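Local coordinates for SnoaL-like polyketide cyclase (Agrobacterium tumefaciens str. C58, PDB 3EHC), which is of unknown function but probably resembles SnoaL-like polyketide cyclases, which close rings in polyketide biosynthesis, at residues B[85-90]-B[116-121]; B[96-101]-B[121-126]. All blocks are in the same frame, centred on the assembly; numbering follows the deposited sequence.

Contact 1: B[85-90]-B[116-121]; sequences IFMDLP and SVLDKV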
loop_
_atom_site.group_PDB
_atom_site.type_symbol
_atom_site.label_atom_id
_atom_site.label_comp_id
_atom_site.label_asym_id
_atom_site.label_seq_id
_atom_site.Cartn_x
_atom_site.Cartn_y
_atom_site.Cartn_z
ATOM N N ILE B 85 0.322 -20.340 -10.547
ATOM C CA ILE B 85 1.318 -19.604 -9.782
ATOM C C ILE B 85 0.884 -18.170 -9.724
ATOM O O ILE B 85 0.417 -17.656 -10.724
ATOM C CB ILE B 85 2.680 -19.678 -10.467
ATOM C CG1 ILE B 85 3.122 -21.151 -10.557
ATOM C CG2 ILE B 85 3.676 -18.824 -9.709
ATOM C CD1 ILE B 85 4.013 -21.453 -11.771
ATOM N N PHE B 86 1.006 -17.539 -8.560
ATOM C CA PHE B 86 0.688 -16.121 -8.400
ATOM C C PHE B 86 1.614 -15.543 -7.330
ATOM O O PHE B 86 1.625 -16.025 -6.208
ATOM C CB PHE B 86 -0.817 -15.902 -8.046
ATOM C CG PHE B 86 -1.196 -14.445 -7.874
ATOM C CD1 PHE B 86 -1.084 -13.544 -8.942
ATOM C CD2 PHE B 86 -1.662 -13.969 -6.647
ATOM C CE1 PHE B 86 -1.406 -12.179 -8.779
ATOM C CE2 PHE B 86 -1.970 -12.619 -6.465
ATOM C CZ PHE B 86 -1.864 -11.725 -7.541
HETATM N N MSE B 87 2.394 -14.526 -7.707
HETATM C CA MSE B 87 3.458 -13.964 -6.872
HETATM C C MSE B 87 4.448 -15.035 -6.449
HETATM O O MSE B 87 4.894 -15.060 -5.308
HETATM C CB MSE B 87 2.878 -13.250 -5.672
HETATM C CG MSE B 87 1.856 -12.171 -6.043
HETATM SE SE MSE B 87 1.431 -11.061 -4.474
HETATM C CE MSE B 87 3.009 -9.865 -4.616
ATOM N N ASP B 88 4.769 -15.913 -7.406
ATOM C CA ASP B 88 5.625 -17.094 -7.201
ATOM C C ASP B 88 5.158 -18.117 -6.129
ATOM O O ASP B 88 5.957 -18.898 -5.586
ATOM C CB ASP B 88 7.074 -16.626 -7.052
ATOM C CG ASP B 88 7.509 -15.801 -8.239
ATOM O OD1 ASP B 88 7.478 -16.359 -9.357
ATOM O OD2 ASP B 88 7.835 -14.603 -8.083
ATOM N N LEU B 89 3.863 -18.102 -5.848
ATOM C CA LEU B 89 3.251 -18.980 -4.881
ATOM C C LEU B 89 2.377 -19.989 -5.633
ATOM O O LEU B 89 1.636 -19.591 -6.526
ATOM C CB LEU B 89 2.375 -18.166 -3.931
ATOM C CG LEU B 89 3.141 -17.196 -3.044
ATOM C CD1 LEU B 89 2.164 -16.339 -2.190
ATOM C CD2 LEU B 89 4.162 -18.011 -2.208
ATOM N N PRO B 90 2.463 -21.299 -5.291
ATOM C CA PRO B 90 1.605 -22.272 -5.975
ATOM C C PRO B 90 0.143 -22.281 -5.492
ATOM O O PRO B 90 -0.312 -23.245 -4.897
ATOM C CB PRO B 90 2.340 -23.605 -5.757
ATOM C CG PRO B 90 3.076 -23.425 -4.505
ATOM C CD PRO B 90 3.355 -21.953 -4.323
ATOM N N SER B 116 2.311 0.354 -6.813
ATOM C CA SER B 116 1.456 -0.655 -6.217
ATOM C C SER B 116 2.262 -1.648 -5.377
ATOM O O SER B 116 3.365 -2.038 -5.747
ATOM C CB SER B 116 0.692 -1.378 -7.322
ATOM O OG SER B 116 0.244 -2.630 -6.857
ATOM N N VAL B 117 1.703 -2.027 -4.229
ATOM C CA VAL B 117 2.235 -3.100 -3.382
ATOM C C VAL B 117 1.083 -4.059 -3.060
ATOM O O VAL B 117 0.031 -3.627 -2.596
ATOM C CB VAL B 117 2.923 -2.528 -2.076
ATOM C CG1 VAL B 117 3.423 -3.620 -1.245
ATOM C CG2 VAL B 117 4.078 -1.588 -2.420
ATOM N N LEU B 118 1.289 -5.354 -3.324
ATOM C CA LEU B 118 0.339 -6.429 -2.967
ATOM C C LEU B 118 0.758 -7.139 -1.667
ATOM O O LEU B 118 1.947 -7.226 -1.360
ATOM C CB LEU B 118 0.250 -7.458 -4.105
ATOM C CG LEU B 118 -0.453 -6.994 -5.386
ATOM C CD1 LEU B 118 0.086 -7.738 -6.629
ATOM C CD2 LEU B 118 -1.941 -7.192 -5.270
ATOM N N ASP B 119 -0.225 -7.615 -0.895
ATOM C CA ASP B 119 0.035 -8.283 0.369
ATOM C C ASP B 119 0.310 -9.782 0.133
ATOM O O ASP B 119 -0.574 -10.634 0.305
ATOM C CB ASP B 119 -1.126 -8.050 1.349
ATOM C CG ASP B 119 -0.799 -8.481 2.786
ATOM O OD1 ASP B 119 0.347 -8.874 3.074
ATOM O OD2 ASP B 119 -1.708 -8.437 3.625
ATOM N N LYS B 120 1.562 -10.071 -0.227
ATOM C CA LYS B 120 2.046 -11.408 -0.442
ATOM C C LYS B 120 2.010 -12.212 0.842
ATOM O O LYS B 120 1.700 -13.404 0.800
ATOM C CB LYS B 120 3.453 -11.383 -1.067
ATOM C CG LYS B 120 4.054 -12.751 -1.316
ATOM C CD LYS B 120 5.188 -12.763 -2.303
ATOM C CE LYS B 120 5.697 -14.183 -2.504
ATOM N NZ LYS B 120 6.819 -14.271 -3.462
ATOM N N VAL B 121 2.300 -11.568 1.977
ATOM C CA VAL B 121 2.317 -12.262 3.263
ATOM C C VAL B 121 0.944 -12.895 3.572
ATOM O O VAL B 121 0.914 -13.976 4.102
ATOM C CB VAL B 121 2.860 -11.347 4.416
ATOM C CG1 VAL B 121 2.895 -12.078 5.722
ATOM C CG2 VAL B 121 4.299 -10.844 4.079
HETATM O O HOH W 1 7.597 -16.981 -3.322
HETATM O O HOH W 2 7.108 -12.893 -6.186
#
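Met87, a selenomethionine at the head of a beta hairpin, meets Leu118 and Lys120 where the last strand of the NTF2-like sheet gives way to the C-terminal helix. The hairpin turns through a type I' turn from Phe86 to Leu89, with Met87 and Asp88 in left-handed backbone conformations at its two central positions. Its closing bonds are Phe86 N to Leu89 O and Leu89 N to Phe86 O.

The apolar part belongs to the long, flexible selenoether chain of Met87. A bend at the last torsion of Met87 (chi3 82°) brings its terminal methyl, Met87 CE, to 3.7 Å from Leu118 CB, while Met87 SE lies 4.0 Å from Lys120 CB. Nearer its base the same side chain lies over one face of the neighbouring Phe86 ring, Met87 CG above its centre. Leu89 adds a branched end that crosses the lysine chain, its CG 4.0 Å from Lys120 CE. Lysine suits this place because its methylenes can lie against Met87 and Leu89 while its amino group reaches past them.

The polar part gathers on that amino group. Stretched out with CG anti to the backbone N (chi1 179°), Lys120 runs past Met87 in the opposite direction. One water joins Lys120 NZ to Asp88 OD2, an indirect link between opposite charges that stand 4.7 Å apart. Glu124 of the second subunit makes a salt bridge with the same NZ, so one amino group serves both the hairpin and the dimer interface. The direct grip on the turn is Lys120 NZ to Met87 O, 2.8 Å, with the donor tilted 30° from the carbonyl plane.

Contact 2: B[96-101]-B[121-126]; sequences VQFCEH and VAIERQ. With SO4 (sulfate ion), chain G.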
loop_
_atom_site.group_PDB
_atom_site.type_symbol
_atom_site.label_atom_id
_atom_site.label_comp_id
_atom_site.label_asym_id
_atom_site.label_seq_id
_atom_site.Cartn_x
_atom_site.Cartn_y
_atom_site.Cartn_z
ATOM N N VAL B 96 -8.295 -17.158 -2.357
ATOM C CA VAL B 96 -7.454 -16.439 -1.410
ATOM C C VAL B 96 -7.919 -14.999 -1.353
ATOM O O VAL B 96 -8.490 -14.492 -2.298
ATOM C CB VAL B 96 -5.929 -16.525 -1.777
ATOM C CG1 VAL B 96 -5.336 -17.977 -1.532
ATOM C CG2 VAL B 96 -5.684 -16.050 -3.206
ATOM N N GLN B 97 -7.723 -14.365 -0.200
ATOM C CA GLN B 97 -8.059 -12.971 0.005
ATOM C C GLN B 97 -6.775 -12.187 0.302
ATOM O O GLN B 97 -5.951 -12.596 1.114
ATOM C CB GLN B 97 -9.046 -12.764 1.152
ATOM C CG GLN B 97 -10.411 -13.376 0.948
ATOM C CD GLN B 97 -10.381 -14.843 1.256
ATOM O OE1 GLN B 97 -9.724 -15.243 2.200
ATOM N NE2 GLN B 97 -11.058 -15.658 0.446
ATOM N N PHE B 98 -6.601 -11.079 -0.380
ATOM C CA PHE B 98 -5.456 -10.224 -0.141
ATOM C C PHE B 98 -5.767 -8.823 -0.610
ATOM O O PHE B 98 -6.631 -8.615 -1.452
ATOM C CB PHE B 98 -4.233 -10.741 -0.904
ATOM C CG PHE B 98 -4.444 -10.852 -2.384
ATOM C CD1 PHE B 98 -5.000 -11.988 -2.931
ATOM C CD2 PHE B 98 -4.073 -9.830 -3.230
ATOM C CE1 PHE B 98 -5.213 -12.089 -4.276
ATOM C CE2 PHE B 98 -4.273 -9.940 -4.579
ATOM C CZ PHE B 98 -4.845 -11.072 -5.107
ATOM N N CYS B 99 -5.044 -7.854 -0.069
ATOM C CA CYS B 99 -5.236 -6.471 -0.476
ATOM C C CYS B 99 -4.069 -5.971 -1.304
ATOM O O CYS B 99 -2.979 -6.543 -1.289
ATOM C CB CYS B 99 -5.430 -5.577 0.738
ATOM S SG CYS B 99 -6.970 -5.832 1.561
ATOM N N GLU B 100 -4.340 -4.900 -2.037
ATOM C CA GLU B 100 -3.341 -4.149 -2.782
ATOM C C GLU B 100 -3.481 -2.681 -2.349
ATOM O O GLU B 100 -4.597 -2.156 -2.278
ATOM C CB GLU B 100 -3.595 -4.254 -4.277
ATOM C CG GLU B 100 -2.513 -3.602 -5.148
ATOM C CD GLU B 100 -2.921 -3.483 -6.624
ATOM O OE1 GLU B 100 -3.918 -4.112 -7.036
ATOM O OE2 GLU B 100 -2.233 -2.759 -7.380
ATOM N N HIS B 101 -2.349 -2.050 -2.038
ATOM C CA HIS B 101 -2.291 -0.620 -1.734
ATOM C C HIS B 101 -1.559 0.093 -2.855
ATOM O O HIS B 101 -0.394 -0.163 -3.130
ATOM C CB HIS B 101 -1.570 -0.366 -0.439
ATOM C CG HIS B 101 -2.342 -0.804 0.765
ATOM N ND1 HIS B 101 -1.959 -0.490 2.048
ATOM C CD2 HIS B 101 -3.472 -1.537 0.877
ATOM C CE1 HIS B 101 -2.829 -0.995 2.902
ATOM N NE2 HIS B 101 -3.758 -1.633 2.214
ATOM N N VAL B 121 2.300 -11.568 1.977
ATOM C CA VAL B 121 2.317 -12.262 3.263
ATOM C C VAL B 121 0.944 -12.895 3.572
ATOM O O VAL B 121 0.914 -13.976 4.102
ATOM C CB VAL B 121 2.860 -11.347 4.416
ATOM C CG1 VAL B 121 2.895 -12.078 5.722
ATOM C CG2 VAL B 121 4.299 -10.844 4.079
ATOM N N ALA B 122 -0.155 -12.203 3.246
ATOM C CA ALA B 122 -1.536 -12.683 3.453
ATOM C C ALA B 122 -1.767 -13.976 2.685
ATOM O O ALA B 122 -2.352 -14.925 3.205
ATOM C CB ALA B 122 -2.571 -11.583 3.028
ATOM N N ILE B 123 -1.260 -14.022 1.454
ATOM C CA ILE B 123 -1.391 -15.216 0.623
ATOM C C ILE B 123 -0.552 -16.382 1.189
ATOM O O ILE B 123 -1.019 -17.510 1.245
ATOM C CB ILE B 123 -1.014 -14.967 -0.874
ATOM C CG1 ILE B 123 -1.790 -13.784 -1.457
ATOM C CG2 ILE B 123 -1.287 -16.286 -1.764
ATOM C CD1 ILE B 123 -1.343 -13.424 -2.944
ATOM N N GLU B 124 0.689 -16.097 1.571
ATOM C CA GLU B 124 1.580 -17.089 2.179
ATOM C C GLU B 124 0.948 -17.773 3.378
ATOM O O GLU B 124 0.999 -19.008 3.509
ATOM C CB GLU B 124 2.923 -16.424 2.536
ATOM C CG GLU B 124 3.797 -16.139 1.326
ATOM C CD GLU B 124 5.046 -15.236 1.625
ATOM O OE1 GLU B 124 5.163 -14.637 2.727
ATOM O OE2 GLU B 124 5.925 -15.131 0.753
ATOM N N ARG B 125 0.372 -16.956 4.249
ATOM C CA ARG B 125 -0.337 -17.457 5.399
ATOM C C ARG B 125 -1.496 -18.358 5.083
ATOM O O ARG B 125 -1.718 -19.303 5.801
ATOM C CB ARG B 125 -0.850 -16.295 6.234
ATOM C CG ARG B 125 0.243 -15.723 7.024
ATOM C CD ARG B 125 -0.238 -14.620 7.894
ATOM N NE ARG B 125 0.909 -13.862 8.384
ATOM C CZ ARG B 125 0.856 -12.584 8.733
ATOM N NH1 ARG B 125 -0.296 -11.915 8.629
ATOM N NH2 ARG B 125 1.961 -11.977 9.179
ATOM N N GLN B 126 -2.250 -18.041 4.036
ATOM C CA GLN B 126 -3.383 -18.856 3.631
ATOM C C GLN B 126 -2.996 -20.216 3.055
ATOM O O GLN B 126 -3.748 -21.161 3.182
ATOM C CB GLN B 126 -4.248 -18.089 2.642
ATOM C CG GLN B 126 -5.042 -17.033 3.326
ATOM C CD GLN B 126 -5.643 -16.007 2.383
ATOM O OE1 GLN B 126 -6.687 -16.242 1.748
ATOM N NE2 GLN B 126 -5.022 -14.838 2.333
HETATM S S SO4 G . 0.176 -8.208 10.220
HETATM O O1 SO4 G . -0.634 -8.706 11.349
HETATM O O2 SO4 G . -0.606 -8.253 8.979
HETATM O O3 SO4 G . 1.383 -9.015 10.037
HETATM O O4 SO4 G . 0.601 -6.835 10.499
#
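Ile123 lies side by side with Phe98, packing the C-terminal helix against the long strand 96-107 of the curved NTF2-like sheet. The ethyl arm of Ile123 carries CD1 out over one face of the Phe98 ring, 4.2 Å from the centroid and displaced toward the rim, a CH-pi contact, while its CG2 branch is left to meet Val96. With chi1 at 58°, Phe98 CG lies between its backbone N and carbonyl carbon, and the side chain runs alongside Ile123. Phe78 and Phe86 meet the same ring, so the methyl joins an aromatic cluster.

Segments 96-101 and 121-126 run nearly antiparallel (168°), their axes 7.6 Å apart at closest approach. A small residue suits the closest backbone approach: Ala122 faces Phe98, with Ala122 CB 4.0 Å from Gln97 O. Farther along, Val96 CG1 makes a looser contact with Ile123 CG2.

At the polar edge, the Gln126 carboxamide pairs with the backbone of Gln97 much as another strand would. Gln126 OE1 accepts from Gln97 N at 2.9 Å, and Gln126 NE2 donates to Gln97 O at 2.7 Å; both bonds are nearly straight and lie on lone pairs in the carbonyl planes. The second NE2 hydrogen goes to Ala122 O, reaching it from above the carbonyl plane, on the face opposite Gln126 N. The NE2 of Gln97 is bonded to Asp79, while Gln97 OE1 lies 3.2 Å from Gln126 OE1, two acceptors that do not bond.

Arg125, which takes no part in the strand contact, donates through NH2 to O3 of a sulfate, probably from the crystallisation liquor, which also binds Asn35 of the second subunit. The three bonds of the Gln126 amide imply a fixed orientation: a flipped group would set like against like at both Gln97 backbone atoms.

The two contacts share one end of the chain's fold, their centres about 7 Å apart, and both use helix 120-127. Their segments alternate along the sequence: hairpin 85-90, strand segment 96-101, then 116-121 and 121-126, which overlap at Val121. Strands 96-107 and 110-118 are antiparallel neighbours in the main sheet, so contact 2 packs the helix on that sheet while contact 1 adds the hairpin beside it. Direct bridges join them: Leu89 CD1 packs 3.5 Å from Ile123 CG2, and Ser116 OG lies 2.5 Å from Glu100 OE2, a probable hydrogen bond. Both regions touch the second subunit, so this corner of the fold contributes to the dimer interface.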